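Local coordinates for protein endoglucanase A (Clostridium longisporum, PDB 6Q1I) that hydrolyses internal beta-1,4-glucosidic linkages in cellulose, lichenan and barley beta-glucan, and also acts on xylan, at residues 141-146 with 193-198; 176-181 with 218-223; 187-192 with 224-229. One frame throughout, in Å; residues are numbered along the deposited sequence.

Contact 1 of 3, residues 141-146 with 193-198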
loop_
_atom_site.group_PDB
_atom_site.type_symbol
_atom_site.label_atom_id
_atom_site.label_comp_id
_atom_site.label_asym_id
_atom_site.label_seq_id
_atom_site.Cartn_x
_atom_site.Cartn_y
_atom_site.Cartn_z
ATOM N N GLN A 141 -12.025 10.933 -11.410
ATOM C CA GLN A 141 -11.789 12.181 -10.692
ATOM C C GLN A 141 -10.397 12.222 -10.071
ATOM O O GLN A 141 -9.725 13.256 -10.126
ATOM C CB GLN A 141 -12.873 12.371 -9.633
ATOM C CG GLN A 141 -14.244 12.655 -10.229
ATOM C CD GLN A 141 -15.323 12.653 -9.183
ATOM O OE1 GLN A 141 -15.439 13.585 -8.391
ATOM N NE2 GLN A 141 -16.115 11.597 -9.159
ATOM N N ILE A 142 -9.938 11.116 -9.474
ATOM C CA ILE A 142 -8.582 11.103 -8.927
ATOM C C ILE A 142 -7.583 11.338 -10.051
ATOM O O ILE A 142 -6.653 12.141 -9.930
ATOM C CB ILE A 142 -8.286 9.779 -8.197
ATOM C CG1 ILE A 142 -9.234 9.522 -7.022
ATOM C CG2 ILE A 142 -6.834 9.761 -7.700
ATOM C CD1 ILE A 142 -9.162 8.086 -6.496
ATOM N N SER A 143 -7.761 10.620 -11.167
ATOM C CA SER A 143 -6.836 10.717 -12.293
ATOM C C SER A 143 -6.785 12.126 -12.855
ATOM O O SER A 143 -5.716 12.639 -13.190
ATOM C CB SER A 143 -7.293 9.770 -13.408
ATOM O OG SER A 143 -7.156 8.432 -13.010
ATOM N N GLU A 144 -7.955 12.755 -13.010
ATOM C CA GLU A 144 -8.007 14.122 -13.522
ATOM C C GLU A 144 -7.267 15.077 -12.596
ATOM O O GLU A 144 -6.520 15.949 -13.054
ATOM C CB GLU A 144 -9.466 14.566 -13.717
ATOM C CG GLU A 144 -10.144 13.965 -14.961
ATOM C CD GLU A 144 -11.646 14.241 -15.062
ATOM O OE1 GLU A 144 -12.262 14.698 -14.072
ATOM O OE2 GLU A 144 -12.220 13.987 -16.147
ATOM N N ALA A 145 -7.441 14.910 -11.284
ATOM C CA ALA A 145 -6.809 15.826 -10.339
ATOM C C ALA A 145 -5.289 15.735 -10.404
ATOM O O ALA A 145 -4.603 16.742 -10.212
ATOM C CB ALA A 145 -7.292 15.539 -8.916
ATOM N N PHE A 146 -4.745 14.548 -10.696
ATOM C CA PHE A 146 -3.304 14.302 -10.675
ATOM C C PHE A 146 -2.717 14.070 -12.066
ATOM O O PHE A 146 -1.569 13.637 -12.185
ATOM C CB PHE A 146 -2.969 13.150 -9.716
ATOM C CG PHE A 146 -3.229 13.498 -8.278
ATOM C CD1 PHE A 146 -2.289 14.192 -7.544
ATOM C CD2 PHE A 146 -4.439 13.177 -7.676
ATOM C CE1 PHE A 146 -2.546 14.550 -6.214
ATOM C CE2 PHE A 146 -4.705 13.529 -6.353
ATOM C CZ PHE A 146 -3.753 14.215 -5.623
ATOM N N ARG A 193 -6.634 5.421 -17.734
ATOM C CA ARG A 193 -6.061 5.610 -19.064
ATOM C C ARG A 193 -6.911 6.543 -19.920
ATOM O O ARG A 193 -6.375 7.311 -20.719
ATOM C CB ARG A 193 -5.914 4.259 -19.771
ATOM C CG ARG A 193 -4.965 3.274 -19.100
ATOM C CD ARG A 193 -3.534 3.786 -19.105
ATOM N NE ARG A 193 -2.590 2.835 -18.525
ATOM C CZ ARG A 193 -1.686 3.125 -17.588
ATOM N NH1 ARG A 193 -1.574 4.346 -17.083
ATOM N NH2 ARG A 193 -0.885 2.173 -17.149
ATOM N N LYS A 194 -8.234 6.483 -19.768
ATOM C CA LYS A 194 -9.138 7.296 -20.574
ATOM C C LYS A 194 -8.941 8.791 -20.347
ATOM O O LYS A 194 -9.270 9.585 -21.231
ATOM C CB LYS A 194 -10.577 6.898 -20.240
ATOM C CG LYS A 194 -11.646 7.501 -21.126
ATOM C CD LYS A 194 -13.012 7.024 -20.654
ATOM C CE LYS A 194 -14.114 7.427 -21.610
ATOM N NZ LYS A 194 -15.415 6.881 -21.150
ATOM N N THR A 195 -8.401 9.203 -19.195
ATOM C CA THR A 195 -8.181 10.627 -18.948
ATOM C C THR A 195 -7.015 11.198 -19.749
ATOM O O THR A 195 -6.892 12.421 -19.830
ATOM C CB THR A 195 -7.988 10.927 -17.453
ATOM O OG1 THR A 195 -6.777 10.334 -16.969
ATOM C CG2 THR A 195 -9.182 10.432 -16.644
ATOM N N GLY A 196 -6.159 10.361 -20.328
ATOM C CA GLY A 196 -5.164 10.839 -21.272
ATOM C C GLY A 196 -3.947 11.482 -20.629
ATOM O O GLY A 196 -3.689 11.374 -19.426
ATOM N N GLY A 197 -3.169 12.148 -21.477
ATOM C CA GLY A 197 -1.960 12.811 -21.026
ATOM C C GLY A 197 -1.012 11.836 -20.358
ATOM O O GLY A 197 -0.841 10.692 -20.799
ATOM N N ASN A 198 -0.386 12.286 -19.265
ATOM C CA ASN A 198 0.542 11.427 -18.540
ATOM C C ASN A 198 -0.136 10.167 -18.019
ATOM O O ASN A 198 0.546 9.168 -17.761
ATOM C CB ASN A 198 1.146 12.184 -17.357
ATOM C CG ASN A 198 2.140 13.254 -17.787
ATOM O OD1 ASN A 198 2.428 13.430 -18.973
ATOM N ND2 ASN A 198 2.665 13.981 -16.814
#

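Contact 2 of 3, residues 176-181 with 218-223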
loop_
_atom_site.group_PDB
_atom_site.type_symbol
_atom_site.label_atom_id
_atom_site.label_comp_id
_atom_site.label_asym_id
_atom_site.label_seq_id
_atom_site.Cartn_x
_atom_site.Cartn_y
_atom_site.Cartn_z
ATOM N N GLU A 176 -15.219 -16.776 -8.040
ATOM C CA GLU A 176 -16.041 -15.618 -8.377
ATOM C C GLU A 176 -15.398 -14.327 -7.896
ATOM O O GLU A 176 -15.262 -13.364 -8.662
ATOM C CB GLU A 176 -17.429 -15.770 -7.749
ATOM C CG GLU A 176 -18.225 -14.464 -7.671
ATOM C CD GLU A 176 -19.591 -14.634 -7.043
ATOM O OE1 GLU A 176 -19.883 -15.721 -6.498
ATOM O OE2 GLU A 176 -20.377 -13.668 -7.087
ATOM N N SER A 177 -15.006 -14.276 -6.621
ATOM C CA SER A 177 -14.539 -13.008 -6.074
ATOM C C SER A 177 -13.147 -12.645 -6.590
ATOM O O SER A 177 -12.853 -11.458 -6.770
ATOM C CB SER A 177 -14.615 -13.012 -4.545
ATOM O OG SER A 177 -13.886 -14.068 -3.957
ATOM N N ARG A 178 -12.288 -13.637 -6.856
ATOM C CA ARG A 178 -11.004 -13.334 -7.492
ATOM C C ARG A 178 -11.204 -12.814 -8.914
ATOM O O ARG A 178 -10.510 -11.886 -9.346
ATOM C CB ARG A 178 -10.060 -14.537 -7.434
ATOM C CG ARG A 178 -9.662 -14.926 -6.010
ATOM C CD ARG A 178 -8.588 -16.023 -5.947
ATOM N NE ARG A 178 -9.013 -17.288 -6.541
ATOM C CZ ARG A 178 -9.637 -18.270 -5.894
ATOM N NH1 ARG A 178 -9.910 -18.189 -4.601
ATOM N NH2 ARG A 178 -9.981 -19.373 -6.550
ATOM N N ASP A 179 -12.170 -13.374 -9.641
ATOM C CA ASP A 179 -12.531 -12.850 -10.957
ATOM C C ASP A 179 -13.007 -11.402 -10.853
ATOM O O ASP A 179 -12.545 -10.531 -11.599
ATOM C CB ASP A 179 -13.615 -13.752 -11.554
ATOM C CG ASP A 179 -14.019 -13.362 -12.962
ATOM O OD1 ASP A 179 -13.169 -12.881 -13.735
ATOM O OD2 ASP A 179 -15.207 -13.568 -13.296
ATOM N N VAL A 180 -13.905 -11.115 -9.905
ATOM C CA VAL A 180 -14.443 -9.759 -9.806
ATOM C C VAL A 180 -13.364 -8.758 -9.392
ATOM O O VAL A 180 -13.348 -7.626 -9.883
ATOM C CB VAL A 180 -15.691 -9.705 -8.911
ATOM C CG1 VAL A 180 -16.169 -8.266 -8.725
ATOM C CG2 VAL A 180 -16.814 -10.558 -9.516
ATOM N N VAL A 181 -12.432 -9.150 -8.516
ATOM C CA VAL A 181 -11.323 -8.252 -8.194
ATOM C C VAL A 181 -10.550 -7.885 -9.458
ATOM O O VAL A 181 -10.207 -6.722 -9.677
ATOM C CB VAL A 181 -10.410 -8.853 -7.109
ATOM C CG1 VAL A 181 -9.103 -8.054 -7.012
ATOM C CG2 VAL A 181 -11.121 -8.864 -5.776
ATOM N N MET A 218 -2.212 -15.121 -6.039
ATOM C CA MET A 218 -1.264 -14.725 -7.075
ATOM C C MET A 218 -1.604 -15.382 -8.401
ATOM O O MET A 218 -1.575 -14.737 -9.455
ATOM C CB MET A 218 0.156 -15.137 -6.699
ATOM C CG MET A 218 0.859 -14.287 -5.705
ATOM S SD MET A 218 2.644 -14.526 -5.910
ATOM C CE MET A 218 2.816 -16.237 -5.440
ATOM N N ASN A 219 -1.856 -16.689 -8.380
ATOM C CA ASN A 219 -2.044 -17.395 -9.638
ATOM C C ASN A 219 -3.223 -16.844 -10.417
ATOM O O ASN A 219 -3.166 -16.792 -11.652
ATOM C CB ASN A 219 -2.201 -18.891 -9.407
ATOM C CG ASN A 219 -0.899 -19.558 -9.013
ATOM O OD1 ASN A 219 0.183 -18.989 -9.168
ATOM N ND2 ASN A 219 -0.998 -20.780 -8.517
ATOM N N ASP A 220 -4.279 -16.401 -9.730
ATOM C CA ASP A 220 -5.467 -15.896 -10.408
ATOM C C ASP A 220 -5.364 -14.422 -10.790
ATOM O O ASP A 220 -6.291 -13.898 -11.410
ATOM C CB ASP A 220 -6.730 -16.141 -9.571
ATOM C CG ASP A 220 -7.381 -17.485 -9.857
ATOM O OD1 ASP A 220 -6.939 -18.197 -10.785
ATOM O OD2 ASP A 220 -8.352 -17.825 -9.155
ATOM N N PHE A 221 -4.259 -13.756 -10.470
ATOM C CA PHE A 221 -4.070 -12.367 -10.865
ATOM C C PHE A 221 -4.039 -12.259 -12.383
ATOM O O PHE A 221 -3.264 -12.949 -13.050
ATOM C CB PHE A 221 -2.744 -11.868 -10.286
ATOM C CG PHE A 221 -2.443 -10.418 -10.572
ATOM C CD1 PHE A 221 -2.960 -9.420 -9.774
ATOM C CD2 PHE A 221 -1.609 -10.056 -11.617
ATOM C CE1 PHE A 221 -2.668 -8.087 -10.026
ATOM C CE2 PHE A 221 -1.312 -8.732 -11.864
ATOM C CZ PHE A 221 -1.837 -7.751 -11.068
ATOM N N LYS A 222 -4.852 -11.363 -12.932
ATOM C CA LYS A 222 -4.923 -11.160 -14.372
ATOM C C LYS A 222 -4.378 -9.784 -14.720
ATOM O O LYS A 222 -4.824 -8.779 -14.163
ATOM C CB LYS A 222 -6.359 -11.299 -14.889
ATOM C CG LYS A 222 -6.460 -11.284 -16.409
ATOM C CD LYS A 222 -7.867 -11.574 -16.886
ATOM C CE LYS A 222 -7.942 -11.562 -18.412
ATOM N NZ LYS A 222 -9.345 -11.649 -18.920
ATOM N N VAL A 223 -3.432 -9.748 -15.652
ATOM C CA VAL A 223 -2.856 -8.499 -16.145
ATOM C C VAL A 223 -3.710 -8.024 -17.316
ATOM O O VAL A 223 -3.826 -8.750 -18.315
ATOM C CB VAL A 223 -1.402 -8.707 -16.590
ATOM C CG1 VAL A 223 -0.781 -7.390 -17.053
ATOM C CG2 VAL A 223 -0.574 -9.336 -15.468
HETATM O O HOH W 1 -10.158 -19.689 -9.575
#

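Contact 3 of 3, residues 187-192 with 224-229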
loop_
_atom_site.group_PDB
_atom_site.type_symbol
_atom_site.label_atom_id
_atom_site.label_comp_id
_atom_site.label_asym_id
_atom_site.label_seq_id
_atom_site.Cartn_x
_atom_site.Cartn_y
_atom_site.Cartn_z
ATOM N N ALA A 187 -11.321 -2.194 -14.619
ATOM C CA ALA A 187 -12.211 -1.053 -14.803
ATOM C C ALA A 187 -11.569 0.226 -14.293
ATOM O O ALA A 187 -11.668 1.275 -14.938
ATOM C CB ALA A 187 -13.540 -1.294 -14.086
ATOM N N ALA A 188 -10.911 0.160 -13.132
ATOM C CA ALA A 188 -10.201 1.326 -12.622
ATOM C C ALA A 188 -9.090 1.750 -13.574
ATOM O O ALA A 188 -8.924 2.944 -13.854
ATOM C CB ALA A 188 -9.623 1.008 -11.247
ATOM N N LEU A 189 -8.318 0.781 -14.081
ATOM C CA LEU A 189 -7.253 1.096 -15.028
ATOM C C LEU A 189 -7.807 1.753 -16.289
ATOM O O LEU A 189 -7.228 2.717 -16.800
ATOM C CB LEU A 189 -6.488 -0.180 -15.380
ATOM C CG LEU A 189 -5.346 -0.035 -16.386
ATOM C CD1 LEU A 189 -4.242 0.850 -15.855
ATOM C CD2 LEU A 189 -4.816 -1.405 -16.745
ATOM N N GLU A 190 -8.917 1.237 -16.817
ATOM C CA GLU A 190 -9.491 1.819 -18.025
ATOM C C GLU A 190 -9.858 3.275 -17.791
ATOM O O GLU A 190 -9.613 4.131 -18.645
ATOM C CB GLU A 190 -10.718 1.016 -18.460
ATOM C CG GLU A 190 -11.192 1.287 -19.886
ATOM C CD GLU A 190 -12.100 2.498 -20.040
ATOM O OE1 GLU A 190 -12.711 2.964 -19.049
ATOM O OE2 GLU A 190 -12.209 2.972 -21.190
ATOM N N SER A 191 -10.434 3.574 -16.627
ATOM C CA SER A 191 -10.798 4.949 -16.300
ATOM C C SER A 191 -9.573 5.847 -16.173
ATOM O O SER A 191 -9.601 7.001 -16.618
ATOM C CB SER A 191 -11.641 4.973 -15.028
ATOM O OG SER A 191 -12.876 4.310 -15.238
ATOM N N ILE A 192 -8.492 5.340 -15.574
ATOM C CA ILE A 192 -7.252 6.111 -15.482
ATOM C C ILE A 192 -6.743 6.442 -16.882
ATOM O O ILE A 192 -6.470 7.601 -17.214
ATOM C CB ILE A 192 -6.199 5.328 -14.668
ATOM C CG1 ILE A 192 -6.603 5.213 -13.189
ATOM C CG2 ILE A 192 -4.829 5.959 -14.816
ATOM C CD1 ILE A 192 -5.850 4.132 -12.424
ATOM N N PRO A 224 -4.322 -6.840 -17.241
ATOM C CA PRO A 224 -5.007 -6.283 -18.418
ATOM C C PRO A 224 -4.042 -6.055 -19.575
ATOM O O PRO A 224 -2.820 -6.097 -19.423
ATOM C CB PRO A 224 -5.564 -4.947 -17.912
ATOM C CG PRO A 224 -5.584 -5.065 -16.427
ATOM C CD PRO A 224 -4.428 -5.950 -16.070
ATOM N N ASP A 225 -4.605 -5.801 -20.757
ATOM C CA ASP A 225 -3.807 -5.476 -21.942
ATOM C C ASP A 225 -3.328 -4.035 -21.805
ATOM O O ASP A 225 -3.949 -3.084 -22.291
ATOM C CB ASP A 225 -4.604 -5.696 -23.222
ATOM C CG ASP A 225 -3.779 -5.433 -24.476
ATOM O OD1 ASP A 225 -2.582 -5.101 -24.370
ATOM O OD2 ASP A 225 -4.329 -5.560 -25.586
ATOM N N ASP A 226 -2.196 -3.888 -21.124
ATOM C CA ASP A 226 -1.623 -2.600 -20.764
ATOM C C ASP A 226 -0.150 -2.855 -20.481
ATOM O O ASP A 226 0.195 -3.873 -19.882
ATOM C CB ASP A 226 -2.302 -2.048 -19.505
ATOM C CG ASP A 226 -1.925 -0.616 -19.211
ATOM O OD1 ASP A 226 -2.699 0.275 -19.599
ATOM O OD2 ASP A 226 -0.870 -0.374 -18.584
ATOM N N LYS A 227 0.708 -1.926 -20.884
ATOM C CA LYS A 227 2.144 -2.148 -20.787
ATOM C C LYS A 227 2.770 -1.659 -19.487
ATOM O O LYS A 227 3.965 -1.900 -19.282
ATOM C CB LYS A 227 2.874 -1.478 -21.962
ATOM C CG LYS A 227 2.439 -1.974 -23.344
ATOM C CD LYS A 227 2.315 -3.495 -23.407
ATOM C CE LYS A 227 2.224 -4.005 -24.845
ATOM N NZ LYS A 227 1.263 -3.224 -25.680
ATOM N N ASN A 228 2.018 -0.989 -18.606
ATOM C CA ASN A 228 2.598 -0.345 -17.420
ATOM C C ASN A 228 1.825 -0.672 -16.147
ATOM O O ASN A 228 1.509 0.199 -15.333
ATOM C CB ASN A 228 2.733 1.149 -17.643
ATOM C CG ASN A 228 3.744 1.454 -18.692
ATOM O OD1 ASN A 228 4.923 1.138 -18.526
ATOM N ND2 ASN A 228 3.290 1.983 -19.821
ATOM N N VAL A 229 1.583 -1.957 -15.937
ATOM C CA VAL A 229 0.942 -2.488 -14.738
ATOM C C VAL A 229 2.001 -3.054 -13.801
ATOM O O VAL A 229 3.001 -3.643 -14.238
ATOM C CB VAL A 229 -0.086 -3.572 -15.118
ATOM C CG1 VAL A 229 -0.578 -4.342 -13.883
ATOM C CG2 VAL A 229 -1.251 -2.937 -15.878
#

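Contact 1 of 3, residues 141-146 with 193-198
Thr195 points its side chain at the helix that ends with Ala145 and meets it with both branches. OG1 and CG2 both come up to the CB of Ser143 from the same side. Thr195 OG1 lies 3.6 Å from Ser143 CB, and Thr195 CG2 lies 3.8 Å from the same carbon. A weaker contact at the edge joins the methyl to the next side chain: in the conformer given, Thr195 CG2 is 4.0 Å from Glu144 CG. Here the two side chains run at a slant to each other. Beyond CG the glutamate is extended (chi2 172°) and leads the carboxylate away from the methyl. The touch is made by the aliphatic part of the chain.

The Thr195 torsion sets this division of labour. OG1 stands between the backbone N and the carbonyl carbon (chi1 66°), which turns CG2 away from the carbonyl. The hydroxyl is bonded to Ile192 O, three residues back, and to Asn199 ND2. The Ser143 hydroxyl, in the conformer given, bonds to Trp139 O of its own helix. Across the contact the meeting is therefore van der Waals packing.

The chain turns at Gly196, which has positive phi, just after Thr195. The backbones come closest at Glu144 CA and Thr195 CA, 6.5 Å apart. This is the packing of the C-terminal ends of two consecutive outer helices, 128-145 and 175-194, in a (beta/alpha)8 barrel.

Contact 2 of 3, residues 176-181 with 218-223
Arg178 and Asp220 form a salt bridge on the outside of the (beta/alpha)8 barrel. It ties the early part of helix 175-194 to the turn that follows the short helix 215-219. The bond runs from Arg178 NE to Asp220 OD2, at 2.7 Å. It is nearly straight, with an N-H...O angle of 173°. The acceptor sits at the edge of the guanidinium, close to its plane. On the aspartate side the NE approaches from the anti side of OD2 and somewhat out of the carboxylate plane. The guanidinium and carboxylate planes are 29° apart. This is a single-point bridge and not a two-pronged one.

A water closes a small ring beside it. It accepts from Arg178 NH2 at 3.0 Å and donates to Asp220 OD2 at 2.6 Å. OD2 thus accepts two bonds, one from NE and one from the water. Arg178 NH1 bonds to Gly172 O, and all three nitrogens of the guanidinium have a partner. These bonds would limit its rotation. The negative charge of Asp220 probably stabilises the arginine charge in this partly exposed place.

Further in, Asn182 of the same helix grips the other backbone, with ND2 on Asp220 O and OD1 on Lys222 N. Phe221, its CB pointing away from the helix, meets Phe273 edge-to-face and packs on strand 204-208.

The packing between Arg178 and Asp220 themselves is thin. The arginine chain bends at its third torsion (chi3 -62°), which turns NE to the aspartate. It leaves Arg178 CD 3.7 Å from Asp220 OD2 and 4.1 Å from Asp220 CB.

Contact 3 of 3, residues 187-192 with 224-229
Leu189 reaches from its helix into the loop 224-229, where Pro224, Asp226 and Val229 receive it. Its CB points toward the loop. CG is anti to the backbone N (chi1 179°), which carries the branch outward from the helix. CG itself comes only to 4.2 Å from Asp226 OD1. CD1 skirts the same oxygen, with Leu189 CD1 4.1 Å from Asp226 OD1.

CD2 does most of the touching. Leu189 CD2 is 3.8 Å from Pro224 CG, and the ring's CB is equally near. Leu189 CD2 is also 3.8 Å from Asp226 CB. The methyl reaches Val229 at Leu189 CD2 to Val229 CG2, 4.0 Å. One methyl is thus bordered by a proline ring, the CB and carboxylate of an aspartate, and a valine branch.

The carboxylate of Asp226 lies against the leucine too, and both its oxygens have polar partners. OD2 accepts from the backbone: Asn228 N to Asp226 OD2 is 3.0 Å, an Asx turn. OD1 forms a salt bridge with Arg193, one turn further along the helix than Leu189.

Leu189 also packs on Val204 and Met206 of strand 204-208, and Pro224 and Val229 share Met206. The leucine therefore sits between its own helix 175-194, that fifth barrel strand, and the loop leading into the sixth strand, 229-234.

In the fold
All three contacts use helix 175-194 of this family 5 glycoside hydrolase catalytic domain. Contact 2 lies toward its start, contact 3 further along and contact 1 at its end. None is in the barrel core: contacts 1 and 3 are partly buried, and contact 2 is at the surface. Contact 3 is the most apolar, built round one leucine. Contact 2 is made by charges and a water. Contact 1 joins the ends of two helices through serine, threonine and the aliphatic part of a glutamate. Contacts 2 and 3 face the connection between the fifth and sixth strands. Contacts 1 and 3 touch, and Ile192 packs on Ser143. Contacts 1 and 2 stay apart. All lie away from the active-site positions.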